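Local structure of adhesion G-protein coupled receptor G6 (Danio rerio, 6V55) at residues E447-D452 with R483-N488; Y458-S463 with Q469-F474. The protein is an adhesion G protein-coupled receptor with a large extracellular region that binds calcium, carries N-linked glycans and probably acts in cell adhesion and myelination. One frame throughout, in Å; residues are numbered along the deposited sequence.

Both contacts lie in the same small disulfide-bonded region, probably the hormone-receptor-like domain, and contact 2 is nested inside the chain loop that contact 1 closes. They share a sheet: contact 1 uses strand 480-488 and contact 2 its neighbour 468-472, with R483 O and Q469 N 3.0 Å apart, a probable hydrogen bond. Touching residues are mostly buried in each, but the chemistry differs. Contact 1 is narrow, 199 Å² built on a disulfide and a salt bridge; contact 2 spreads over 448 Å² of aromatic, valine and proline surface with polar bonds at both ends. A further probable hydrogen bond, N448 ND2 to E462 OE2, ties the two loops together.

Contact 1 of 2, residues E447-D452 with R483-N488; sequences ENCQAD and RTCMIN. With NAG (2-acetamido-2-deoxy-beta-D-glucopyranose), chain I.
C449 and C485 are joined covalently, and their CA atoms lie 5.9 Å apart, the closest CA pair between 447-452 and 483-488, a part of strand 480-488. The two cysteines reach the bond differently: C449 SG lies beside its own backbone N (chi1 -62°), whereas C485 SG swings to the far side of the backbone N (chi1 -177°). Each sulfur stands 3.0 Å from the other residue's CB, and the torsion about the S-S bond is 89°, close to the relaxed right angle, so the link shows no sign of twist strain.

The second junction joins D452 to R483, whose side chains cross nearly perpendicularly. R483 is extended from CG to NE and presents its terminal edge to the acid: NH1 donates to D452 OD2 at 2.6 Å along an almost straight path. The acceptor sits within the guanidinium plane and offers the lone pair turned away from the other carboxylate oxygen. The flat groups are nearly coplanar, yet only NH1 bonds the acid; R483 NH2 stays 3.6 Å from D452 OD2, so the salt bridge is single and not bidentate. A water lies 2.8 Å from R483 NH2, but its approach to D452 OD2 is too short to make the apparent bridge more than doubtful. R483 has further partners: NE donates to A497 O, and W496 gives a cation-pi contact, which together with the D452 bond should limit the rotation of the guanidinium; its positive charge would be expected to keep D452 ionised.

Further along, N488 ND2 comes within 3.1 Å of NAG O7, beside a glycan probably carried by N491. A disulfide tying the leading loop to a strand of a small antiparallel sheet, with tryptophan and arginine alongside, is consistent with the hormone-receptor (HormR) domain of adhesion receptors.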
loop_
_atom_site.group_PDB
_atom_site.type_symbol
_atom_site.label_atom_id
_atom_site.label_comp_id
_atom_site.label_asym_id
_atom_site.label_seq_id
_atom_site.Cartn_x
_atom_site.Cartn_y
_atom_site.Cartn_z
ATOM N N GLU A 447 -3.825 -22.690 -3.669
ATOM C CA GLU A 447 -3.648 -21.347 -4.182
ATOM C C GLU A 447 -4.757 -20.449 -3.669
ATOM O O GLU A 447 -5.912 -20.872 -3.553
ATOM C CB GLU A 447 -3.647 -21.374 -5.711
ATOM C CG GLU A 447 -2.513 -22.228 -6.341
ATOM C CD GLU A 447 -2.828 -23.741 -6.479
ATOM O OE1 GLU A 447 -1.911 -24.552 -6.228
ATOM O OE2 GLU A 447 -3.979 -24.114 -6.803
ATOM N N ASN A 448 -4.374 -19.227 -3.298
ATOM C CA ASN A 448 -5.305 -18.186 -2.895
ATOM C C ASN A 448 -6.240 -17.818 -4.039
ATOM O O ASN A 448 -5.855 -17.877 -5.209
ATOM C CB ASN A 448 -4.529 -16.932 -2.486
ATOM C CG ASN A 448 -3.846 -17.079 -1.174
ATOM O OD1 ASN A 448 -4.177 -17.965 -0.401
ATOM N ND2 ASN A 448 -2.897 -16.196 -0.894
ATOM N N CYS A 449 -7.473 -17.429 -3.700
ATOM C CA CYS A 449 -8.312 -16.749 -4.680
ATOM C C CYS A 449 -7.697 -15.390 -4.986
ATOM O O CYS A 449 -7.361 -14.633 -4.073
ATOM C CB CYS A 449 -9.738 -16.573 -4.170
ATOM S SG CYS A 449 -10.653 -18.088 -3.834
ATOM N N GLN A 450 -7.507 -15.101 -6.270
ATOM C CA GLN A 450 -6.876 -13.857 -6.675
ATOM C C GLN A 450 -7.812 -12.683 -6.435
ATOM O O GLN A 450 -9.030 -12.848 -6.300
ATOM C CB GLN A 450 -6.474 -13.912 -8.152
ATOM C CG GLN A 450 -5.348 -14.895 -8.445
ATOM C CD GLN A 450 -4.062 -14.574 -7.677
ATOM O OE1 GLN A 450 -3.812 -15.140 -6.614
ATOM N NE2 GLN A 450 -3.241 -13.680 -8.223
ATOM N N ALA A 451 -7.212 -11.492 -6.341
ATOM C CA ALA A 451 -7.978 -10.254 -6.329
ATOM C C ALA A 451 -8.769 -10.106 -7.619
ATOM O O ALA A 451 -8.268 -10.434 -8.697
ATOM C CB ALA A 451 -7.054 -9.065 -6.146
ATOM N N ASP A 452 -10.020 -9.643 -7.499
ATOM C CA ASP A 452 -11.014 -9.817 -8.558
ATOM C C ASP A 452 -12.174 -8.843 -8.356
ATOM O O ASP A 452 -12.733 -8.775 -7.256
ATOM C CB ASP A 452 -11.528 -11.264 -8.560
ATOM C CG ASP A 452 -12.592 -11.503 -9.606
ATOM O OD1 ASP A 452 -12.270 -11.299 -10.800
ATOM O OD2 ASP A 452 -13.739 -11.893 -9.251
ATOM N N ARG A 483 -18.010 -11.974 0.035
ATOM C CA ARG A 483 -17.631 -13.021 -0.916
ATOM C C ARG A 483 -16.667 -13.980 -0.233
ATOM O O ARG A 483 -15.780 -13.549 0.510
ATOM C CB ARG A 483 -16.970 -12.460 -2.182
ATOM C CG ARG A 483 -17.219 -13.274 -3.430
ATOM C CD ARG A 483 -16.515 -12.691 -4.650
ATOM N NE ARG A 483 -16.851 -13.389 -5.893
ATOM C CZ ARG A 483 -16.208 -13.200 -7.048
ATOM N NH1 ARG A 483 -15.186 -12.347 -7.108
ATOM N NH2 ARG A 483 -16.576 -13.863 -8.142
ATOM N N THR A 484 -16.836 -15.279 -0.486
ATOM C CA THR A 484 -16.041 -16.314 0.168
ATOM C C THR A 484 -15.179 -17.039 -0.857
ATOM O O THR A 484 -15.664 -17.415 -1.932
ATOM C CB THR A 484 -16.939 -17.309 0.911
ATOM O OG1 THR A 484 -17.792 -16.587 1.804
ATOM C CG2 THR A 484 -16.111 -18.295 1.742
ATOM N N CYS A 485 -13.897 -17.192 -0.533
ATOM C CA CYS A 485 -12.957 -18.039 -1.262
ATOM C C CYS A 485 -13.166 -19.486 -0.808
ATOM O O CYS A 485 -12.726 -19.870 0.279
ATOM C CB CYS A 485 -11.532 -17.568 -0.984
ATOM S SG CYS A 485 -10.251 -18.465 -1.877
ATOM N N MET A 486 -13.817 -20.307 -1.648
ATOM C CA MET A 486 -14.221 -21.676 -1.318
ATOM C C MET A 486 -13.247 -22.711 -1.877
ATOM O O MET A 486 -12.485 -22.445 -2.808
ATOM C CB MET A 486 -15.609 -21.986 -1.878
ATOM C CG MET A 486 -16.642 -20.959 -1.571
ATOM S SD MET A 486 -17.752 -21.490 -0.272
ATOM C CE MET A 486 -18.597 -22.848 -1.088
ATOM N N ILE A 487 -13.331 -23.930 -1.335
ATOM C CA ILE A 487 -12.573 -25.080 -1.832
ATOM C C ILE A 487 -13.485 -25.995 -2.644
ATOM O O ILE A 487 -14.457 -26.558 -2.112
ATOM C CB ILE A 487 -11.929 -25.866 -0.693
ATOM C CG1 ILE A 487 -10.890 -24.996 -0.026
ATOM C CG2 ILE A 487 -11.302 -27.142 -1.216
ATOM C CD1 ILE A 487 -10.573 -25.491 1.278
ATOM N N ASN A 488 -13.161 -26.152 -3.926
ATOM C CA ASN A 488 -13.791 -27.164 -4.761
ATOM C C ASN A 488 -13.334 -28.539 -4.287
ATOM O O ASN A 488 -12.176 -28.912 -4.475
ATOM C CB ASN A 488 -13.419 -26.947 -6.221
ATOM C CG ASN A 488 -13.943 -28.034 -7.103
ATOM O OD1 ASN A 488 -15.081 -28.461 -6.949
ATOM N ND2 ASN A 488 -13.119 -28.503 -8.029
HETATM C C1 NAG I . -10.699 -28.349 -11.910
HETATM C C2 NAG I . -12.210 -28.014 -11.871
HETATM C C3 NAG I . -12.558 -26.992 -12.972
HETATM C C4 NAG I . -11.635 -25.775 -12.921
HETATM C C5 NAG I . -10.163 -26.211 -12.931
HETATM C C6 NAG I . -9.184 -25.061 -12.799
HETATM C C7 NAG I . -14.150 -29.494 -11.430
HETATM C C8 NAG I . -14.753 -30.841 -11.712
HETATM N N2 NAG I . -12.980 -29.243 -12.031
HETATM O O3 NAG I . -13.913 -26.576 -12.842
HETATM O O4 NAG I . -11.903 -24.902 -14.015
HETATM O O5 NAG I . -9.913 -27.113 -11.835
HETATM O O6 NAG I . -8.366 -25.173 -11.639
HETATM O O7 NAG I . -14.707 -28.668 -10.706
HETATM O O HOH W 1 -15.161 -13.444 -10.496
#

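Contact 2 of 2, residues Y458-S463 with Q469-F474; sequences YRWPES and QYVPCF
S463 OG is gripped twice: it accepts a hydrogen bond from Q469 NE2 at 3.1 Å and donates one to P461 O at 3.0 Å, approaching that carbonyl from above its plane. In Q469 a bend at chi2 (-98°) brings the amide alongside P461, with OE1 3.5 Å from P461 CG; its NE2 has a second acceptor in G336 O. In the middle, V471 points toward 458-463 and sets CG2 over one face of the six-membered ring of W460, 3.8 Å from the centroid and 22° off the normal, a CH-pi contact, while Q469 O meets the ring's edge at CZ3. The same methyl touches Y458 CD1 at 3.6 Å, so one branch of V471 serves both aromatics. Beyond it, Y458 OH accepts from F474 N at 3.1 Å, a side-chain-to-backbone bond at the other end of the contact from S463, and Y458 CE2 packs on F474 CB. W460 NE1 is satisfied by F454 O. Strand 459-460 pairs with 452-453, whereas 468-472 lines up against 480-488, so these side chains join two small sheets; A481 of strand 480-488 backs Y458 and W460, and the C473-C504 disulfide secures the chain next to F474.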
loop_
_atom_site.group_PDB
_atom_site.type_symbol
_atom_site.label_atom_id
_atom_site.label_comp_id
_atom_site.label_asym_id
_atom_site.label_seq_id
_atom_site.Cartn_x
_atom_site.Cartn_y
_atom_site.Cartn_z
ATOM N N TYR A 458 -16.971 -3.534 -6.915
ATOM C CA TYR A 458 -16.856 -4.461 -5.779
ATOM C C TYR A 458 -15.514 -5.158 -5.922
ATOM O O TYR A 458 -15.415 -6.200 -6.577
ATOM C CB TYR A 458 -17.999 -5.461 -5.737
ATOM C CG TYR A 458 -19.270 -4.841 -5.258
ATOM C CD1 TYR A 458 -19.646 -4.937 -3.924
ATOM C CD2 TYR A 458 -20.087 -4.128 -6.135
ATOM C CE1 TYR A 458 -20.816 -4.338 -3.472
ATOM C CE2 TYR A 458 -21.257 -3.519 -5.696
ATOM C CZ TYR A 458 -21.618 -3.628 -4.360
ATOM O OH TYR A 458 -22.783 -3.022 -3.916
ATOM N N ARG A 459 -14.481 -4.588 -5.318
ATOM C CA ARG A 459 -13.118 -5.044 -5.536
ATOM C C ARG A 459 -12.700 -5.955 -4.386
ATOM O O ARG A 459 -12.489 -5.498 -3.258
ATOM C CB ARG A 459 -12.181 -3.855 -5.686
ATOM C CG ARG A 459 -12.328 -3.148 -6.992
ATOM C CD ARG A 459 -11.050 -2.439 -7.341
ATOM N NE ARG A 459 -11.256 -1.531 -8.464
ATOM C CZ ARG A 459 -10.388 -0.591 -8.837
ATOM N NH1 ARG A 459 -9.242 -0.446 -8.179
ATOM N NH2 ARG A 459 -10.657 0.198 -9.878
ATOM N N TRP A 460 -12.586 -7.219 -4.670
ATOM C CA TRP A 460 -12.335 -8.165 -3.599
ATOM C C TRP A 460 -10.846 -8.437 -3.531
ATOM O O TRP A 460 -10.242 -8.703 -4.569
ATOM C CB TRP A 460 -13.090 -9.462 -3.852
ATOM C CG TRP A 460 -14.539 -9.258 -4.114
ATOM C CD1 TRP A 460 -15.155 -9.121 -5.334
ATOM C CD2 TRP A 460 -15.571 -9.149 -3.132
ATOM N NE1 TRP A 460 -16.508 -8.917 -5.168
ATOM C CE2 TRP A 460 -16.790 -8.938 -3.826
ATOM C CE3 TRP A 460 -15.582 -9.182 -1.729
ATOM C CZ2 TRP A 460 -18.004 -8.781 -3.171
ATOM C CZ3 TRP A 460 -16.802 -9.033 -1.074
ATOM C CH2 TRP A 460 -17.997 -8.837 -1.806
ATOM N N PRO A 461 -10.212 -8.349 -2.362
ATOM C CA PRO A 461 -8.767 -8.609 -2.277
ATOM C C PRO A 461 -8.454 -10.103 -2.288
ATOM O O PRO A 461 -9.349 -10.948 -2.216
ATOM C CB PRO A 461 -8.364 -7.962 -0.945
ATOM C CG PRO A 461 -9.622 -7.947 -0.130
ATOM C CD PRO A 461 -10.773 -7.856 -1.092
ATOM N N GLU A 462 -7.153 -10.406 -2.405
ATOM C CA GLU A 462 -6.652 -11.785 -2.436
ATOM C C GLU A 462 -6.937 -12.468 -1.111
ATOM O O GLU A 462 -6.849 -11.838 -0.053
ATOM C CB GLU A 462 -5.137 -11.796 -2.695
ATOM C CG GLU A 462 -4.520 -13.138 -3.087
ATOM C CD GLU A 462 -2.999 -13.095 -3.048
ATOM O OE1 GLU A 462 -2.439 -11.993 -3.208
ATOM O OE2 GLU A 462 -2.360 -14.153 -2.848
ATOM N N SER A 463 -7.336 -13.739 -1.160
ATOM C CA SER A 463 -7.795 -14.389 0.061
ATOM C C SER A 463 -7.349 -15.837 0.135
ATOM O O SER A 463 -7.418 -16.569 -0.853
ATOM C CB SER A 463 -9.319 -14.349 0.179
ATOM O OG SER A 463 -9.816 -13.048 -0.076
ATOM N N GLN A 469 -14.422 -12.147 2.751
ATOM C CA GLN A 469 -14.040 -10.741 2.746
ATOM C C GLN A 469 -15.259 -9.840 2.634
ATOM O O GLN A 469 -16.242 -10.195 1.993
ATOM C CB GLN A 469 -13.111 -10.437 1.583
ATOM C CG GLN A 469 -11.852 -11.193 1.673
ATOM C CD GLN A 469 -10.734 -10.374 2.254
ATOM O OE1 GLN A 469 -10.954 -9.294 2.833
ATOM N NE2 GLN A 469 -9.510 -10.881 2.114
ATOM N N TYR A 470 -15.157 -8.641 3.202
ATOM C CA TYR A 470 -16.247 -7.674 3.206
ATOM C C TYR A 470 -15.776 -6.413 2.511
ATOM O O TYR A 470 -14.656 -5.952 2.759
ATOM C CB TYR A 470 -16.710 -7.360 4.629
ATOM C CG TYR A 470 -17.265 -8.566 5.335
ATOM C CD1 TYR A 470 -16.431 -9.411 6.065
ATOM C CD2 TYR A 470 -18.621 -8.871 5.260
ATOM C CE1 TYR A 470 -16.919 -10.532 6.690
ATOM C CE2 TYR A 470 -19.130 -9.988 5.901
ATOM C CZ TYR A 470 -18.266 -10.808 6.617
ATOM O OH TYR A 470 -18.740 -11.927 7.260
ATOM N N VAL A 471 -16.606 -5.880 1.619
ATOM C CA VAL A 471 -16.337 -4.617 0.934
ATOM C C VAL A 471 -17.559 -3.716 1.139
ATOM O O VAL A 471 -18.639 -4.200 1.524
ATOM C CB VAL A 471 -16.031 -4.830 -0.568
ATOM C CG1 VAL A 471 -14.789 -5.699 -0.781
ATOM C CG2 VAL A 471 -17.225 -5.376 -1.253
ATOM N N PRO A 472 -17.413 -2.396 0.934
ATOM C CA PRO A 472 -18.581 -1.514 1.035
ATOM C C PRO A 472 -19.576 -1.675 -0.098
ATOM O O PRO A 472 -19.213 -1.942 -1.249
ATOM C CB PRO A 472 -17.963 -0.114 0.992
ATOM C CG PRO A 472 -16.595 -0.303 0.473
ATOM C CD PRO A 472 -16.186 -1.588 1.069
ATOM N N CYS A 473 -20.850 -1.481 0.251
ATOM C CA CYS A 473 -21.907 -1.447 -0.744
ATOM C C CYS A 473 -21.749 -0.184 -1.580
ATOM O O CYS A 473 -21.624 0.916 -1.035
ATOM C CB CYS A 473 -23.283 -1.472 -0.070
ATOM S SG CYS A 473 -23.785 -3.057 0.634
ATOM N N PHE A 474 -21.708 -0.346 -2.900
ATOM C CA PHE A 474 -21.623 0.799 -3.794
ATOM C C PHE A 474 -23.009 1.401 -3.974
ATOM O O PHE A 474 -23.943 0.675 -4.301
ATOM C CB PHE A 474 -21.056 0.381 -5.150
ATOM C CG PHE A 474 -20.891 1.521 -6.103
ATOM C CD1 PHE A 474 -19.840 2.412 -5.941
ATOM C CD2 PHE A 474 -21.805 1.735 -7.133
ATOM C CE1 PHE A 474 -19.664 3.472 -6.816
ATOM C CE2 PHE A 474 -21.653 2.818 -8.004
ATOM C CZ PHE A 474 -20.575 3.684 -7.841
#